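Local coordinates for protein coatomer subunit delta (Saccharomyces cerevisiae, PDB 5FJZ) that serves as the delta subunit of the COPI coatomer, probably supporting retrograde Golgi-to-ER transport, and binds a tryptophan-based motif of Dsl1 through its mu-homology domain, at residues Ile141-Ser146 against Ala202-Phe207; Ala25-Asp30 against Leu123-Ala128; Ala153-Thr158 against Ser195-Asn200; Val222-Ser227 against Leu262-Tyr267; Pro163-Asp168 against Thr208-Tyr213. All blocks are in the same frame, centred on the assembly; numbering follows the deposited sequence.

Contact 1 (Ile141-Ser146 against Ala202-Phe207); sequences IIEYES and AGALAF
Tyr144 turns its ring across the neighbouring strand because CG stands between its own backbone N and carbonyl carbon (chi1 52°), and the ring comes to rest on Gly203. Gly203 C lies over the ring centre, while Gly203 CA makes a CH-pi contact, 4.0 Å from the Tyr144 ring centroid; a side chain on Gly203 would run into Tyr144 CE1. Farther out, Tyr144 CZ is 3.4 Å from Ala204 N. Phe207 takes the same kind of first torsion (chi1 56°), which presents the edge of its ring to Ile142, with CE1 3.9 Å from Ile142 CD1.

The backbones run antiparallel. Ile142 and Leu205 form a hydrogen-bonded pair, Ile142 N to Leu205 O at 2.8 Å and Leu205 N to Ile142 O at 2.7 Å, and Tyr144 with Gly203 repeats the pattern. On the other face Ile141 CG1 meets Ala206 CB at 4.1 Å, and the extended Glu145 chain runs alongside Ala202 CB.

These are the two inner strands of a four-stranded antiparallel sheet, flanked by strand 123-131 beyond 137-146 and by 168-169 beyond 202-210. The face bearing Tyr144 and Leu205 packs onto Phe157 of strand 155-159 and Ile194 of strand 190-194, making a beta sandwich.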
# COMPACT_ATOMS: atom_id res chain seq x y z
N ILE A 141 -5.32 15.87 29.40
CA ILE A 141 -4.68 17.10 29.08
C ILE A 141 -3.52 16.82 28.10
O ILE A 141 -2.64 16.01 28.36
CB ILE A 141 -4.09 17.81 30.37
CG1 ILE A 141 -5.20 18.13 31.36
CG2 ILE A 141 -3.27 19.04 29.99
CD1 ILE A 141 -4.77 18.83 32.66
N ILE A 142 -3.60 17.48 26.98
CA ILE A 142 -2.53 17.46 26.01
C ILE A 142 -1.85 18.80 26.08
O ILE A 142 -2.41 19.86 25.73
CB ILE A 142 -3.06 17.24 24.54
CG1 ILE A 142 -3.86 15.96 24.46
CG2 ILE A 142 -1.82 17.14 23.61
CD1 ILE A 142 -4.61 15.73 23.12
N GLU A 143 -0.57 18.74 26.38
CA GLU A 143 0.26 19.93 26.38
C GLU A 143 1.18 19.96 25.23
O GLU A 143 1.77 19.00 24.89
CB GLU A 143 1.11 19.97 27.65
CG GLU A 143 0.22 20.41 28.80
CD GLU A 143 0.92 20.37 30.13
OE1 GLU A 143 1.88 19.56 30.28
OE2 GLU A 143 0.48 21.17 30.99
N TYR A 144 1.23 21.09 24.61
CA TYR A 144 2.01 21.31 23.41
C TYR A 144 2.87 22.57 23.53
O TYR A 144 2.50 23.55 24.22
CB TYR A 144 1.08 21.40 22.22
CG TYR A 144 -0.08 22.38 22.32
CD1 TYR A 144 0.08 23.73 22.03
CD2 TYR A 144 -1.34 21.93 22.64
CE1 TYR A 144 -0.97 24.64 22.17
CE2 TYR A 144 -2.41 22.81 22.72
CZ TYR A 144 -2.22 24.16 22.52
OH TYR A 144 -3.31 25.04 22.62
N GLU A 145 4.01 22.56 22.85
CA GLU A 145 4.86 23.70 22.72
C GLU A 145 5.40 23.79 21.30
O GLU A 145 5.98 22.81 20.79
CB GLU A 145 6.05 23.65 23.70
CG GLU A 145 6.88 24.92 23.55
CD GLU A 145 7.75 25.25 24.73
OE1 GLU A 145 8.33 24.32 25.32
OE2 GLU A 145 7.85 26.48 25.03
N SER A 146 5.15 24.90 20.65
CA SER A 146 5.64 25.21 19.33
C SER A 146 6.97 25.88 19.39
O SER A 146 7.16 26.81 20.18
CB SER A 146 4.69 26.14 18.62
OG SER A 146 5.19 26.56 17.34
N ALA A 202 3.52 27.86 24.26
CA ALA A 202 3.15 26.66 24.93
C ALA A 202 1.69 26.77 25.43
O ALA A 202 1.23 27.81 25.91
CB ALA A 202 4.06 26.36 26.04
N GLY A 203 0.95 25.73 25.21
CA GLY A 203 -0.47 25.72 25.54
C GLY A 203 -0.94 24.35 25.84
O GLY A 203 -0.15 23.39 25.91
N ALA A 204 -2.25 24.21 25.95
CA ALA A 204 -2.84 22.94 26.37
C ALA A 204 -4.22 22.79 25.85
O ALA A 204 -5.00 23.80 25.70
CB ALA A 204 -2.88 22.88 27.90
N LEU A 205 -4.57 21.55 25.63
CA LEU A 205 -5.98 21.18 25.35
C LEU A 205 -6.43 20.18 26.39
O LEU A 205 -5.84 19.10 26.54
CB LEU A 205 -6.07 20.55 23.94
CG LEU A 205 -7.40 19.93 23.53
CD1 LEU A 205 -8.50 20.97 23.47
CD2 LEU A 205 -7.35 19.25 22.14
N ALA A 206 -7.63 20.42 26.95
CA ALA A 206 -8.14 19.59 27.97
C ALA A 206 -9.57 19.20 27.72
O ALA A 206 -10.39 20.04 27.34
CB ALA A 206 -7.98 20.35 29.35
N PHE A 207 -9.88 17.94 27.93
CA PHE A 207 -11.22 17.41 27.69
C PHE A 207 -11.44 16.17 28.45
O PHE A 207 -10.49 15.53 28.93
CB PHE A 207 -11.45 17.22 26.16
CG PHE A 207 -10.43 16.36 25.54
CD1 PHE A 207 -9.15 16.86 25.25
CD2 PHE A 207 -10.64 15.06 25.39
CE1 PHE A 207 -8.16 16.02 24.72
CE2 PHE A 207 -9.66 14.22 24.90
CZ PHE A 207 -8.42 14.71 24.53

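Contact 2 (Ala25-Asp30 against Leu123-Ala128); sequences AEFSRD and LTLTTA. Unlike the reference sequence in segment 123-128: Ala128 (reference Trp).
Phe27 lies against Leu125 with the face of its ring, and here the packing is tight. Leu125 CB sits almost straight above the ring, 4.2 Å from the Phe27 centroid and 11° off the normal, a CH-pi contact. Leu125 CD2 adds 3.9 Å to Phe27 CE1, the two side chains crossing at about a right angle. Leu125 N lies near the rim of that face, and Phe27 CZ reaches Leu123 O at 3.6 Å. Phe27 CG is anti to the carbonyl carbon (chi1 -55°), which sends the ring across to strand 123-128. An alanine here is likely to open a gap above Leu125, taking away the apolar surface that its CB and CD2 rest on.

The two strands are not hydrogen-bonded neighbours. Their axes pass 8.0 Å apart at 27°, as in the facing layers of a beta sandwich: 15-27 belongs to the large mixed sheet and 123-131 borders the four-stranded one. Tyr267 and Ile121 also pack on Phe27.

Beyond the strand the chain loosens into a turn, and polar groups take over. Arg29 O accepts two bonds from one residue: Thr127 N at 2.9 Å, nearly in line with the carbonyl, and Thr127 OG1 at 2.9 Å from well off it; this hydroxyl also hydrogen-bonds with Tyr218 OH. The guanidinium of Arg29 leads away to a salt bridge with Asp215 and a cation-pi contact with Tyr218. At the exposed end Thr126 CG2 touches Asp30 O at 3.4 Å, while the Asp30 carboxylate forms a salt bridge with Lys67 of the second subunit.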
# COMPACT_ATOMS: atom_id res chain seq x y z
N ALA A 25 7.08 12.27 13.97
CA ALA A 25 7.63 12.34 15.31
C ALA A 25 6.81 11.44 16.23
O ALA A 25 5.55 11.38 16.12
CB ALA A 25 7.63 13.79 15.78
N GLU A 26 7.45 10.77 17.17
CA GLU A 26 6.78 9.96 18.19
C GLU A 26 7.25 10.28 19.62
O GLU A 26 8.48 10.48 19.87
CB GLU A 26 7.02 8.47 17.90
CG GLU A 26 6.37 7.49 18.90
CD GLU A 26 6.35 6.02 18.47
OE1 GLU A 26 6.49 5.77 17.24
OE2 GLU A 26 6.18 5.14 19.35
N PHE A 27 6.30 10.32 20.51
CA PHE A 27 6.52 10.75 21.96
C PHE A 27 5.97 9.69 22.86
O PHE A 27 5.02 8.99 22.50
CB PHE A 27 5.83 12.09 22.29
CG PHE A 27 6.19 13.20 21.42
CD1 PHE A 27 5.60 13.33 20.18
CD2 PHE A 27 7.15 14.12 21.78
CE1 PHE A 27 5.93 14.37 19.34
CE2 PHE A 27 7.48 15.15 20.95
CZ PHE A 27 6.92 15.28 19.71
N SER A 28 6.65 9.41 23.99
CA SER A 28 6.04 8.70 25.02
C SER A 28 4.91 9.55 25.65
O SER A 28 4.84 10.76 25.47
CB SER A 28 7.06 8.31 26.08
OG SER A 28 7.91 7.29 25.59
N ARG A 29 4.05 8.94 26.47
CA ARG A 29 2.91 9.72 27.03
C ARG A 29 3.40 10.86 27.90
O ARG A 29 2.72 11.88 27.95
CB ARG A 29 2.00 8.87 27.90
CG ARG A 29 1.84 7.55 27.31
CD ARG A 29 0.84 6.70 27.96
NE ARG A 29 0.66 5.58 27.10
CZ ARG A 29 -0.12 4.55 27.38
NH1 ARG A 29 -0.79 4.50 28.53
NH2 ARG A 29 -0.26 3.60 26.46
N ASP A 30 4.57 10.73 28.51
CA ASP A 30 5.13 11.79 29.33
C ASP A 30 5.93 12.83 28.56
O ASP A 30 6.44 13.75 29.15
CB ASP A 30 5.97 11.26 30.51
CG ASP A 30 7.37 10.76 30.07
OD1 ASP A 30 7.68 10.64 28.87
OD2 ASP A 30 8.19 10.45 30.94
N LEU A 123 6.69 20.89 17.05
CA LEU A 123 5.65 20.87 18.11
C LEU A 123 5.86 19.72 19.07
O LEU A 123 5.69 18.55 18.70
CB LEU A 123 4.29 20.84 17.48
CG LEU A 123 3.11 21.00 18.40
CD1 LEU A 123 2.88 22.42 18.79
CD2 LEU A 123 1.87 20.42 17.71
N THR A 124 6.23 20.00 20.31
CA THR A 124 6.43 18.99 21.33
C THR A 124 5.13 18.74 22.03
O THR A 124 4.29 19.59 22.05
CB THR A 124 7.53 19.40 22.37
OG1 THR A 124 7.25 20.69 22.83
CG2 THR A 124 8.87 19.52 21.69
N LEU A 125 4.94 17.48 22.46
CA LEU A 125 3.70 17.00 23.05
C LEU A 125 3.92 16.22 24.34
O LEU A 125 4.90 15.49 24.47
CB LEU A 125 3.12 16.03 22.08
CG LEU A 125 2.16 16.43 21.00
CD1 LEU A 125 1.95 17.89 20.67
CD2 LEU A 125 2.26 15.52 19.76
N THR A 126 2.98 16.35 25.30
CA THR A 126 2.96 15.63 26.47
C THR A 126 1.52 15.42 26.87
O THR A 126 0.66 16.27 26.54
CB THR A 126 3.60 16.45 27.65
OG1 THR A 126 4.95 16.80 27.34
CG2 THR A 126 3.62 15.61 28.89
N THR A 127 1.25 14.35 27.57
CA THR A 127 -0.12 14.10 27.99
C THR A 127 -0.18 13.81 29.48
O THR A 127 0.75 13.24 30.04
CB THR A 127 -0.77 12.97 27.19
OG1 THR A 127 -0.14 11.72 27.42
CG2 THR A 127 -0.71 13.23 25.71
N ALA A 128 -1.34 14.13 30.07
CA ALA A 128 -1.67 13.78 31.44
C ALA A 128 -3.10 13.30 31.45
O ALA A 128 -3.96 13.86 30.83
CB ALA A 128 -1.48 14.99 32.32

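Contact 3 (Ala153-Thr158 against Ser195-Asn200); sequences ADVIFT and SKIAAN
Asp154 faces Ser195 from a left-handed backbone conformation (phi 52°, psi 57°), unusual for a residue other than glycine. It belongs to a G1 beta bulge, in which Asp154 and Val155 both sit opposite Ile194. The chain turns a corner here and again at Ser195, so two strands of the large sheet of the mu-homology domain continue as a small antiparallel ribbon, 152-153 against 196-197.

Ala153 and Lys196 make the non-hydrogen-bonded pair of that ribbon. Ser195 O receives Asp154 N at 2.8 Å along a nearly straight N-H, but the donor stands 54° above the carbonyl plane rather than on a lone pair. Ala153 CA approaches the same oxygen, 3.3 Å from Ser195 O, as a weaker CA-H...O contact.

On the buried side Val155 and Ile197 cross at about a right angle. Ile197 CG1 is anti to the carbonyl carbon and the chain runs on extended, so that CD1 lands on both valine methyls, 4.0 Å from Val155 CG2 and 4.1 Å from Val155 CG1. Tyr144 packs on Ile197, and Val222 on Val155.

On the outer side no direct hydrogen bond joins the Asp154 and Ser195 side chains. One water bridges them, donating to Asp154 OD1 at 2.9 Å and lying 2.8 Å from Ser195 OG.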
# COMPACT_ATOMS: atom_id res chain seq x y z
N ALA A 153 -2.38 27.00 12.30
CA ALA A 153 -3.82 27.19 12.33
C ALA A 153 -4.52 25.85 12.17
O ALA A 153 -3.96 24.95 11.51
CB ALA A 153 -4.25 28.12 11.23
N ASP A 154 -5.67 25.69 12.79
CA ASP A 154 -6.50 24.47 12.61
C ASP A 154 -5.73 23.19 12.82
O ASP A 154 -5.74 22.26 11.97
CB ASP A 154 -7.15 24.49 11.19
CG ASP A 154 -8.13 25.67 11.01
OD1 ASP A 154 -8.67 26.18 12.00
OD2 ASP A 154 -8.38 26.07 9.86
N VAL A 155 -5.14 23.05 14.00
CA VAL A 155 -4.43 21.84 14.44
C VAL A 155 -5.43 20.83 15.05
O VAL A 155 -6.30 21.19 15.84
CB VAL A 155 -3.41 22.22 15.47
CG1 VAL A 155 -2.60 21.03 16.00
CG2 VAL A 155 -2.50 23.30 14.92
N ILE A 156 -5.34 19.60 14.62
CA ILE A 156 -6.30 18.57 14.94
C ILE A 156 -5.66 17.46 15.75
O ILE A 156 -4.62 16.86 15.38
CB ILE A 156 -6.98 18.04 13.68
CG1 ILE A 156 -7.74 19.22 13.05
CG2 ILE A 156 -7.99 16.97 14.06
CD1 ILE A 156 -8.40 18.89 11.74
N PHE A 157 -6.24 17.22 16.92
CA PHE A 157 -5.86 16.06 17.76
C PHE A 157 -6.87 14.93 17.67
O PHE A 157 -8.10 15.19 17.77
CB PHE A 157 -5.73 16.53 19.23
CG PHE A 157 -4.76 17.65 19.41
CD1 PHE A 157 -5.18 18.99 19.19
CD2 PHE A 157 -3.49 17.42 19.83
CE1 PHE A 157 -4.27 20.03 19.30
CE2 PHE A 157 -2.57 18.44 19.95
CZ PHE A 157 -2.99 19.75 19.72
N THR A 158 -6.40 13.73 17.43
CA THR A 158 -7.30 12.56 17.24
C THR A 158 -7.00 11.53 18.33
O THR A 158 -5.89 11.15 18.57
CB THR A 158 -7.22 11.96 15.81
OG1 THR A 158 -7.61 13.02 14.96
CG2 THR A 158 -8.17 10.77 15.68
N SER A 195 -8.12 26.19 16.99
CA SER A 195 -8.02 27.23 15.96
C SER A 195 -6.63 27.71 15.64
O SER A 195 -6.29 27.85 14.47
CB SER A 195 -8.88 28.44 16.38
OG SER A 195 -9.60 28.89 15.26
N LYS A 196 -5.80 27.91 16.67
CA LYS A 196 -4.45 28.38 16.52
C LYS A 196 -3.51 27.87 17.60
O LYS A 196 -3.90 27.76 18.78
CB LYS A 196 -4.39 29.92 16.68
CG LYS A 196 -5.11 30.72 15.59
CD LYS A 196 -5.16 32.19 15.98
CE LYS A 196 -6.35 32.92 15.38
NZ LYS A 196 -6.19 33.17 13.92
N ILE A 197 -2.27 27.69 17.21
CA ILE A 197 -1.11 27.59 18.10
C ILE A 197 -0.14 28.69 17.70
O ILE A 197 0.51 28.61 16.65
CB ILE A 197 -0.37 26.24 18.10
CG1 ILE A 197 -1.34 25.14 18.48
CG2 ILE A 197 0.80 26.23 19.12
CD1 ILE A 197 -0.72 23.73 18.45
N ALA A 198 -0.07 29.73 18.54
CA ALA A 198 0.77 30.88 18.28
C ALA A 198 2.26 30.52 18.17
O ALA A 198 2.73 29.52 18.75
CB ALA A 198 0.57 31.93 19.38
N ALA A 199 2.99 31.29 17.37
CA ALA A 199 4.44 31.12 17.25
C ALA A 199 5.07 31.06 18.62
O ALA A 199 4.75 31.88 19.51
CB ALA A 199 5.03 32.26 16.43
N ASN A 200 5.95 30.09 18.81
CA ASN A 200 6.74 29.95 20.03
C ASN A 200 5.97 29.73 21.34
O ASN A 200 6.51 29.82 22.42
CB ASN A 200 7.75 31.08 20.13
CG ASN A 200 8.88 30.91 19.13
OD1 ASN A 200 9.06 31.74 18.24
ND2 ASN A 200 9.62 29.84 19.25
O HOH W 1 -10.70 26.60 13.97

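Contact 4 (Val222-Ser227 against Leu262-Tyr267); sequences VSFQES and LKSDEY
Phe224 and Ser264 are joined through backbone and side chain at once. Ser264 N donates to Phe224 O at 3.0 Å, while Phe224 N, instead of finding a main-chain carbonyl, donates to Ser264 OG at 3.0 Å. With chi1 at 61°, Ser264 OG stands between its own N and carbonyl carbon, turned toward the Phe224 amide. Glu226 and Leu262 form a regular hydrogen-bonded pair, and Val222 N closes on Tyr267 O at 2.9 Å.

Two waters add to the bonding. One, at the break in the ladder, donates to Val222 O and to Asp265 O and accepts from Ser264 OG, at 2.6 Å from that hydroxyl oxygen. The other gives Phe224 O an additional donor and also donates to Ser264 O. Ser264 OG thus both accepts and donates.

These are adjacent antiparallel strands of the large mixed sheet, 220-229 and 257-269, and the ladder is interrupted: the chain swings out at Asp265 and Glu266, the latter the centre of an inverse gamma turn, before Tyr267 rejoins the strand.

The aromatic contacts lie on the buried side. Phe224 points its edge at the face of Tyr267, a T-shaped pair with planes at 78° and centroids 5.1 Å apart. Ser264 CB sits over the face of Phe224, 3.8 Å from that ring's centroid, in a CH-pi contact. A serine in place of Phe224 would probably leave the Tyr267 face without its aromatic mate and open a gap beside Ser264 CB. The Tyr267 hydroxyl bonds to Leu123 O, and Pro122 packs against both rings.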
# COMPACT_ATOMS: atom_id res chain seq x y z
N VAL A 222 -1.62 13.90 16.09
CA VAL A 222 -1.80 15.32 15.77
C VAL A 222 -1.63 15.58 14.25
O VAL A 222 -0.75 14.94 13.60
CB VAL A 222 -0.86 16.22 16.56
CG1 VAL A 222 0.57 15.95 16.22
CG2 VAL A 222 -1.15 17.67 16.26
N SER A 223 -2.44 16.49 13.74
CA SER A 223 -2.44 16.84 12.33
C SER A 223 -2.36 18.35 12.18
O SER A 223 -3.21 19.08 12.74
CB SER A 223 -3.75 16.29 11.71
OG SER A 223 -3.83 16.55 10.31
N PHE A 224 -1.36 18.81 11.41
CA PHE A 224 -1.16 20.19 11.10
C PHE A 224 -0.43 20.37 9.78
O PHE A 224 0.17 19.44 9.23
CB PHE A 224 -0.39 20.91 12.21
CG PHE A 224 1.03 20.35 12.47
CD1 PHE A 224 2.10 20.64 11.62
CD2 PHE A 224 1.24 19.46 13.53
CE1 PHE A 224 3.36 20.16 11.87
CE2 PHE A 224 2.53 18.95 13.76
CZ PHE A 224 3.56 19.31 12.94
N GLN A 225 -0.59 21.55 9.22
CA GLN A 225 -0.06 21.86 7.91
C GLN A 225 0.03 23.35 7.82
O GLN A 225 -0.96 24.04 8.04
CB GLN A 225 -0.98 21.27 6.81
CG GLN A 225 -0.51 21.40 5.34
CD GLN A 225 -1.38 20.70 4.29
OE1 GLN A 225 -1.24 20.97 3.11
NE2 GLN A 225 -2.28 19.79 4.71
N GLU A 226 1.15 23.87 7.37
CA GLU A 226 1.22 25.30 6.99
C GLU A 226 1.98 25.54 5.70
O GLU A 226 2.86 24.77 5.37
CB GLU A 226 1.88 26.10 8.15
CG GLU A 226 3.36 25.77 8.38
CD GLU A 226 4.23 26.98 8.72
OE1 GLU A 226 3.71 27.92 9.36
OE2 GLU A 226 5.46 26.97 8.39
N SER A 227 1.63 26.59 4.95
CA SER A 227 2.36 26.94 3.73
C SER A 227 2.45 28.45 3.53
O SER A 227 1.58 29.20 4.01
CB SER A 227 1.73 26.30 2.52
OG SER A 227 0.38 26.69 2.44
N LEU A 262 5.01 22.71 5.32
CA LEU A 262 5.35 21.72 6.35
C LEU A 262 4.06 21.09 6.84
O LEU A 262 3.06 21.83 7.02
CB LEU A 262 6.04 22.37 7.54
CG LEU A 262 6.46 21.44 8.68
CD1 LEU A 262 7.60 20.53 8.30
CD2 LEU A 262 6.84 22.29 9.89
N LYS A 263 4.02 19.76 6.79
CA LYS A 263 2.87 18.93 7.04
C LYS A 263 3.35 17.85 8.01
O LYS A 263 4.43 17.24 7.83
CB LYS A 263 2.35 18.31 5.74
CG LYS A 263 1.09 17.47 5.82
CD LYS A 263 0.56 16.96 4.45
CE LYS A 263 -0.60 16.04 4.61
NZ LYS A 263 -1.84 16.67 4.14
N SER A 264 2.55 17.60 9.05
CA SER A 264 2.71 16.35 9.83
C SER A 264 2.29 15.11 9.03
O SER A 264 1.46 15.15 8.16
CB SER A 264 1.91 16.41 11.13
OG SER A 264 0.49 16.56 10.84
N ASP A 265 2.89 13.99 9.32
CA ASP A 265 2.40 12.66 8.83
C ASP A 265 2.18 11.76 10.06
O ASP A 265 1.16 11.89 10.74
CB ASP A 265 3.36 12.14 7.77
CG ASP A 265 2.89 10.78 7.18
OD1 ASP A 265 1.76 10.39 7.44
OD2 ASP A 265 3.70 10.07 6.57
N GLU A 266 3.11 10.93 10.44
CA GLU A 266 2.96 10.06 11.60
C GLU A 266 3.50 10.77 12.86
O GLU A 266 4.65 10.70 13.11
CB GLU A 266 3.66 8.73 11.38
CG GLU A 266 3.01 7.91 10.23
CD GLU A 266 3.68 6.54 9.94
OE1 GLU A 266 4.73 6.18 10.53
OE2 GLU A 266 3.19 5.84 9.03
N TYR A 267 2.62 11.53 13.51
CA TYR A 267 3.00 12.51 14.47
C TYR A 267 2.13 12.17 15.67
O TYR A 267 0.94 12.53 15.73
CB TYR A 267 2.79 13.90 14.02
CG TYR A 267 3.72 14.94 14.63
CD1 TYR A 267 3.49 15.41 15.93
CD2 TYR A 267 4.70 15.56 13.88
CE1 TYR A 267 4.27 16.42 16.47
CE2 TYR A 267 5.49 16.57 14.41
CZ TYR A 267 5.31 16.96 15.72
OH TYR A 267 6.11 17.97 16.28
O HOH W 2 -0.32 14.08 11.05
O HOH W 3 -1.18 16.80 8.17

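Contact 5 (Pro163-Asp168 against Thr208-Tyr213); sequences PQEPVD and TIEAPY
Glu210 lays one face of its carboxylate under Glu165: Glu165 CB stands above that face, 3.4 Å from Glu210 OE2, and the backbone N-H comes down on the same side, Glu165 N lying 3.4 Å from Glu210 OE1 in a weak hydrogen bond. The Pro163 ring meets the same strand at its rim, with CG 3.7 Å from Ile209 CG1 and CB 3.6 Å from Glu210 CB.

The setting is the edge of the four-stranded antiparallel sheet, where a loop returns along the end of strand 202-210. Asp168 and Thr208 form a hydrogen-bonded antiparallel pair, Thr208 N to Asp168 O at 2.8 Å and Asp168 N to Thr208 O at 3.2 Å, both donors in the carbonyl plane. Before this pair the loop bows away, and a water takes over, accepting from Glu210 N and donating to Glu165 O.

Gln164 turns outward, its side-chain amide bonding to Ala96 O of the third subunit; it also packs on an apolar side chain of the bound peptide. Behind the bridge, Ile209 keeps CG1 anti to its backbone N (chi1 -170°) and extends CD1 to within 4.1 Å of Val167 CG2.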
# COMPACT_ATOMS: atom_id res chain seq x y z
N PRO A 163 -16.73 7.38 21.50
CA PRO A 163 -17.49 7.22 22.74
C PRO A 163 -18.98 7.36 22.51
O PRO A 163 -19.37 8.08 21.60
CB PRO A 163 -16.97 8.37 23.62
CG PRO A 163 -16.28 9.32 22.71
CD PRO A 163 -15.85 8.57 21.50
N GLN A 164 -19.79 6.67 23.32
CA GLN A 164 -21.25 6.87 23.33
C GLN A 164 -21.53 8.35 23.65
O GLN A 164 -22.10 9.07 22.82
CB GLN A 164 -21.92 5.88 24.32
CG GLN A 164 -21.84 4.42 23.89
CD GLN A 164 -22.79 4.10 22.74
OE1 GLN A 164 -24.03 4.11 22.89
NE2 GLN A 164 -22.21 3.77 21.58
N GLU A 165 -20.96 8.85 24.74
CA GLU A 165 -21.27 10.23 25.23
C GLU A 165 -20.46 11.28 24.47
O GLU A 165 -19.34 11.01 24.11
CB GLU A 165 -20.92 10.26 26.72
CG GLU A 165 -21.29 11.51 27.50
CD GLU A 165 -22.79 11.67 27.71
OE1 GLU A 165 -23.56 10.70 27.51
OE2 GLU A 165 -23.19 12.79 28.12
N PRO A 166 -21.00 12.50 24.30
CA PRO A 166 -20.22 13.62 23.77
C PRO A 166 -18.95 13.96 24.55
O PRO A 166 -18.95 13.92 25.77
CB PRO A 166 -21.13 14.83 23.86
CG PRO A 166 -22.49 14.35 24.27
CD PRO A 166 -22.42 12.86 24.53
N VAL A 167 -17.89 14.34 23.83
CA VAL A 167 -16.69 14.91 24.46
C VAL A 167 -17.01 16.26 25.09
O VAL A 167 -17.64 17.07 24.46
CB VAL A 167 -15.67 15.26 23.34
CG1 VAL A 167 -14.52 16.05 23.91
CG2 VAL A 167 -15.20 14.03 22.62
N ASP A 168 -16.47 16.53 26.27
CA ASP A 168 -16.62 17.75 27.01
C ASP A 168 -15.29 18.43 27.07
O ASP A 168 -14.33 17.88 27.63
CB ASP A 168 -17.12 17.36 28.43
CG ASP A 168 -17.44 18.53 29.32
OD1 ASP A 168 -17.38 19.70 28.91
OD2 ASP A 168 -17.70 18.25 30.51
N THR A 208 -12.72 15.76 28.52
CA THR A 208 -13.10 14.53 29.06
C THR A 208 -13.75 13.66 27.98
O THR A 208 -14.58 14.13 27.26
CB THR A 208 -14.13 14.77 30.20
OG1 THR A 208 -13.53 15.63 31.20
CG2 THR A 208 -14.47 13.47 30.86
N ILE A 209 -13.33 12.44 27.92
CA ILE A 209 -13.75 11.51 26.89
C ILE A 209 -13.91 10.16 27.50
O ILE A 209 -13.14 9.74 28.36
CB ILE A 209 -12.73 11.50 25.69
CG1 ILE A 209 -13.30 10.71 24.50
CG2 ILE A 209 -11.39 10.93 26.11
CD1 ILE A 209 -12.49 10.96 23.19
N GLU A 210 -14.94 9.41 27.05
CA GLU A 210 -15.15 8.01 27.47
C GLU A 210 -14.18 7.04 26.80
O GLU A 210 -14.00 7.12 25.61
CB GLU A 210 -16.54 7.52 27.10
CG GLU A 210 -17.67 8.03 27.97
CD GLU A 210 -18.99 7.35 27.64
OE1 GLU A 210 -19.09 6.67 26.58
OE2 GLU A 210 -19.93 7.50 28.46
N ALA A 211 -13.61 6.12 27.57
CA ALA A 211 -12.83 5.04 27.07
C ALA A 211 -12.88 3.92 28.09
O ALA A 211 -13.06 4.18 29.28
CB ALA A 211 -11.37 5.49 26.89
N PRO A 212 -12.64 2.67 27.64
CA PRO A 212 -12.73 1.55 28.56
C PRO A 212 -11.56 1.38 29.52
O PRO A 212 -11.74 0.84 30.61
CB PRO A 212 -12.84 0.33 27.63
CG PRO A 212 -12.38 0.77 26.29
CD PRO A 212 -12.58 2.25 26.24
N TYR A 213 -10.37 1.81 29.12
CA TYR A 213 -9.18 1.82 30.00
C TYR A 213 -8.22 2.83 29.39
O TYR A 213 -8.36 3.20 28.24
CB TYR A 213 -8.54 0.44 30.17
CG TYR A 213 -8.32 -0.26 28.85
CD1 TYR A 213 -7.13 -0.08 28.16
CD2 TYR A 213 -9.30 -1.10 28.30
CE1 TYR A 213 -6.92 -0.66 26.94
CE2 TYR A 213 -9.10 -1.71 27.08
CZ TYR A 213 -7.89 -1.49 26.42
OH TYR A 213 -7.65 -2.08 25.25
O HOH W 4 -16.95 11.08 25.79

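Overall arrangement
Contacts 1, 2 and 3 share one interior. Ile142 of contact 1 packs on Phe157 of contact 3, and Leu123 of contact 2 reaches Ile197 of contact 3, while Glu143 N probably donates a hydrogen bond to Thr126 O across adjacent strands. Centres of contacts 1 and 2, and of 1 and 3, lie about 10 Å apart. The centre of contact 4 lies about 5 Å from that of the chain; this contact joins contact 3 where Ser223 pairs with Ile156, and contact 2 through Tyr267. Contact 5 continues strand 202-210 beyond contact 1, its centre about 19 Å from that of contact 1 and about 26 Å from that of contact 4, and lies within reach of the bound peptide.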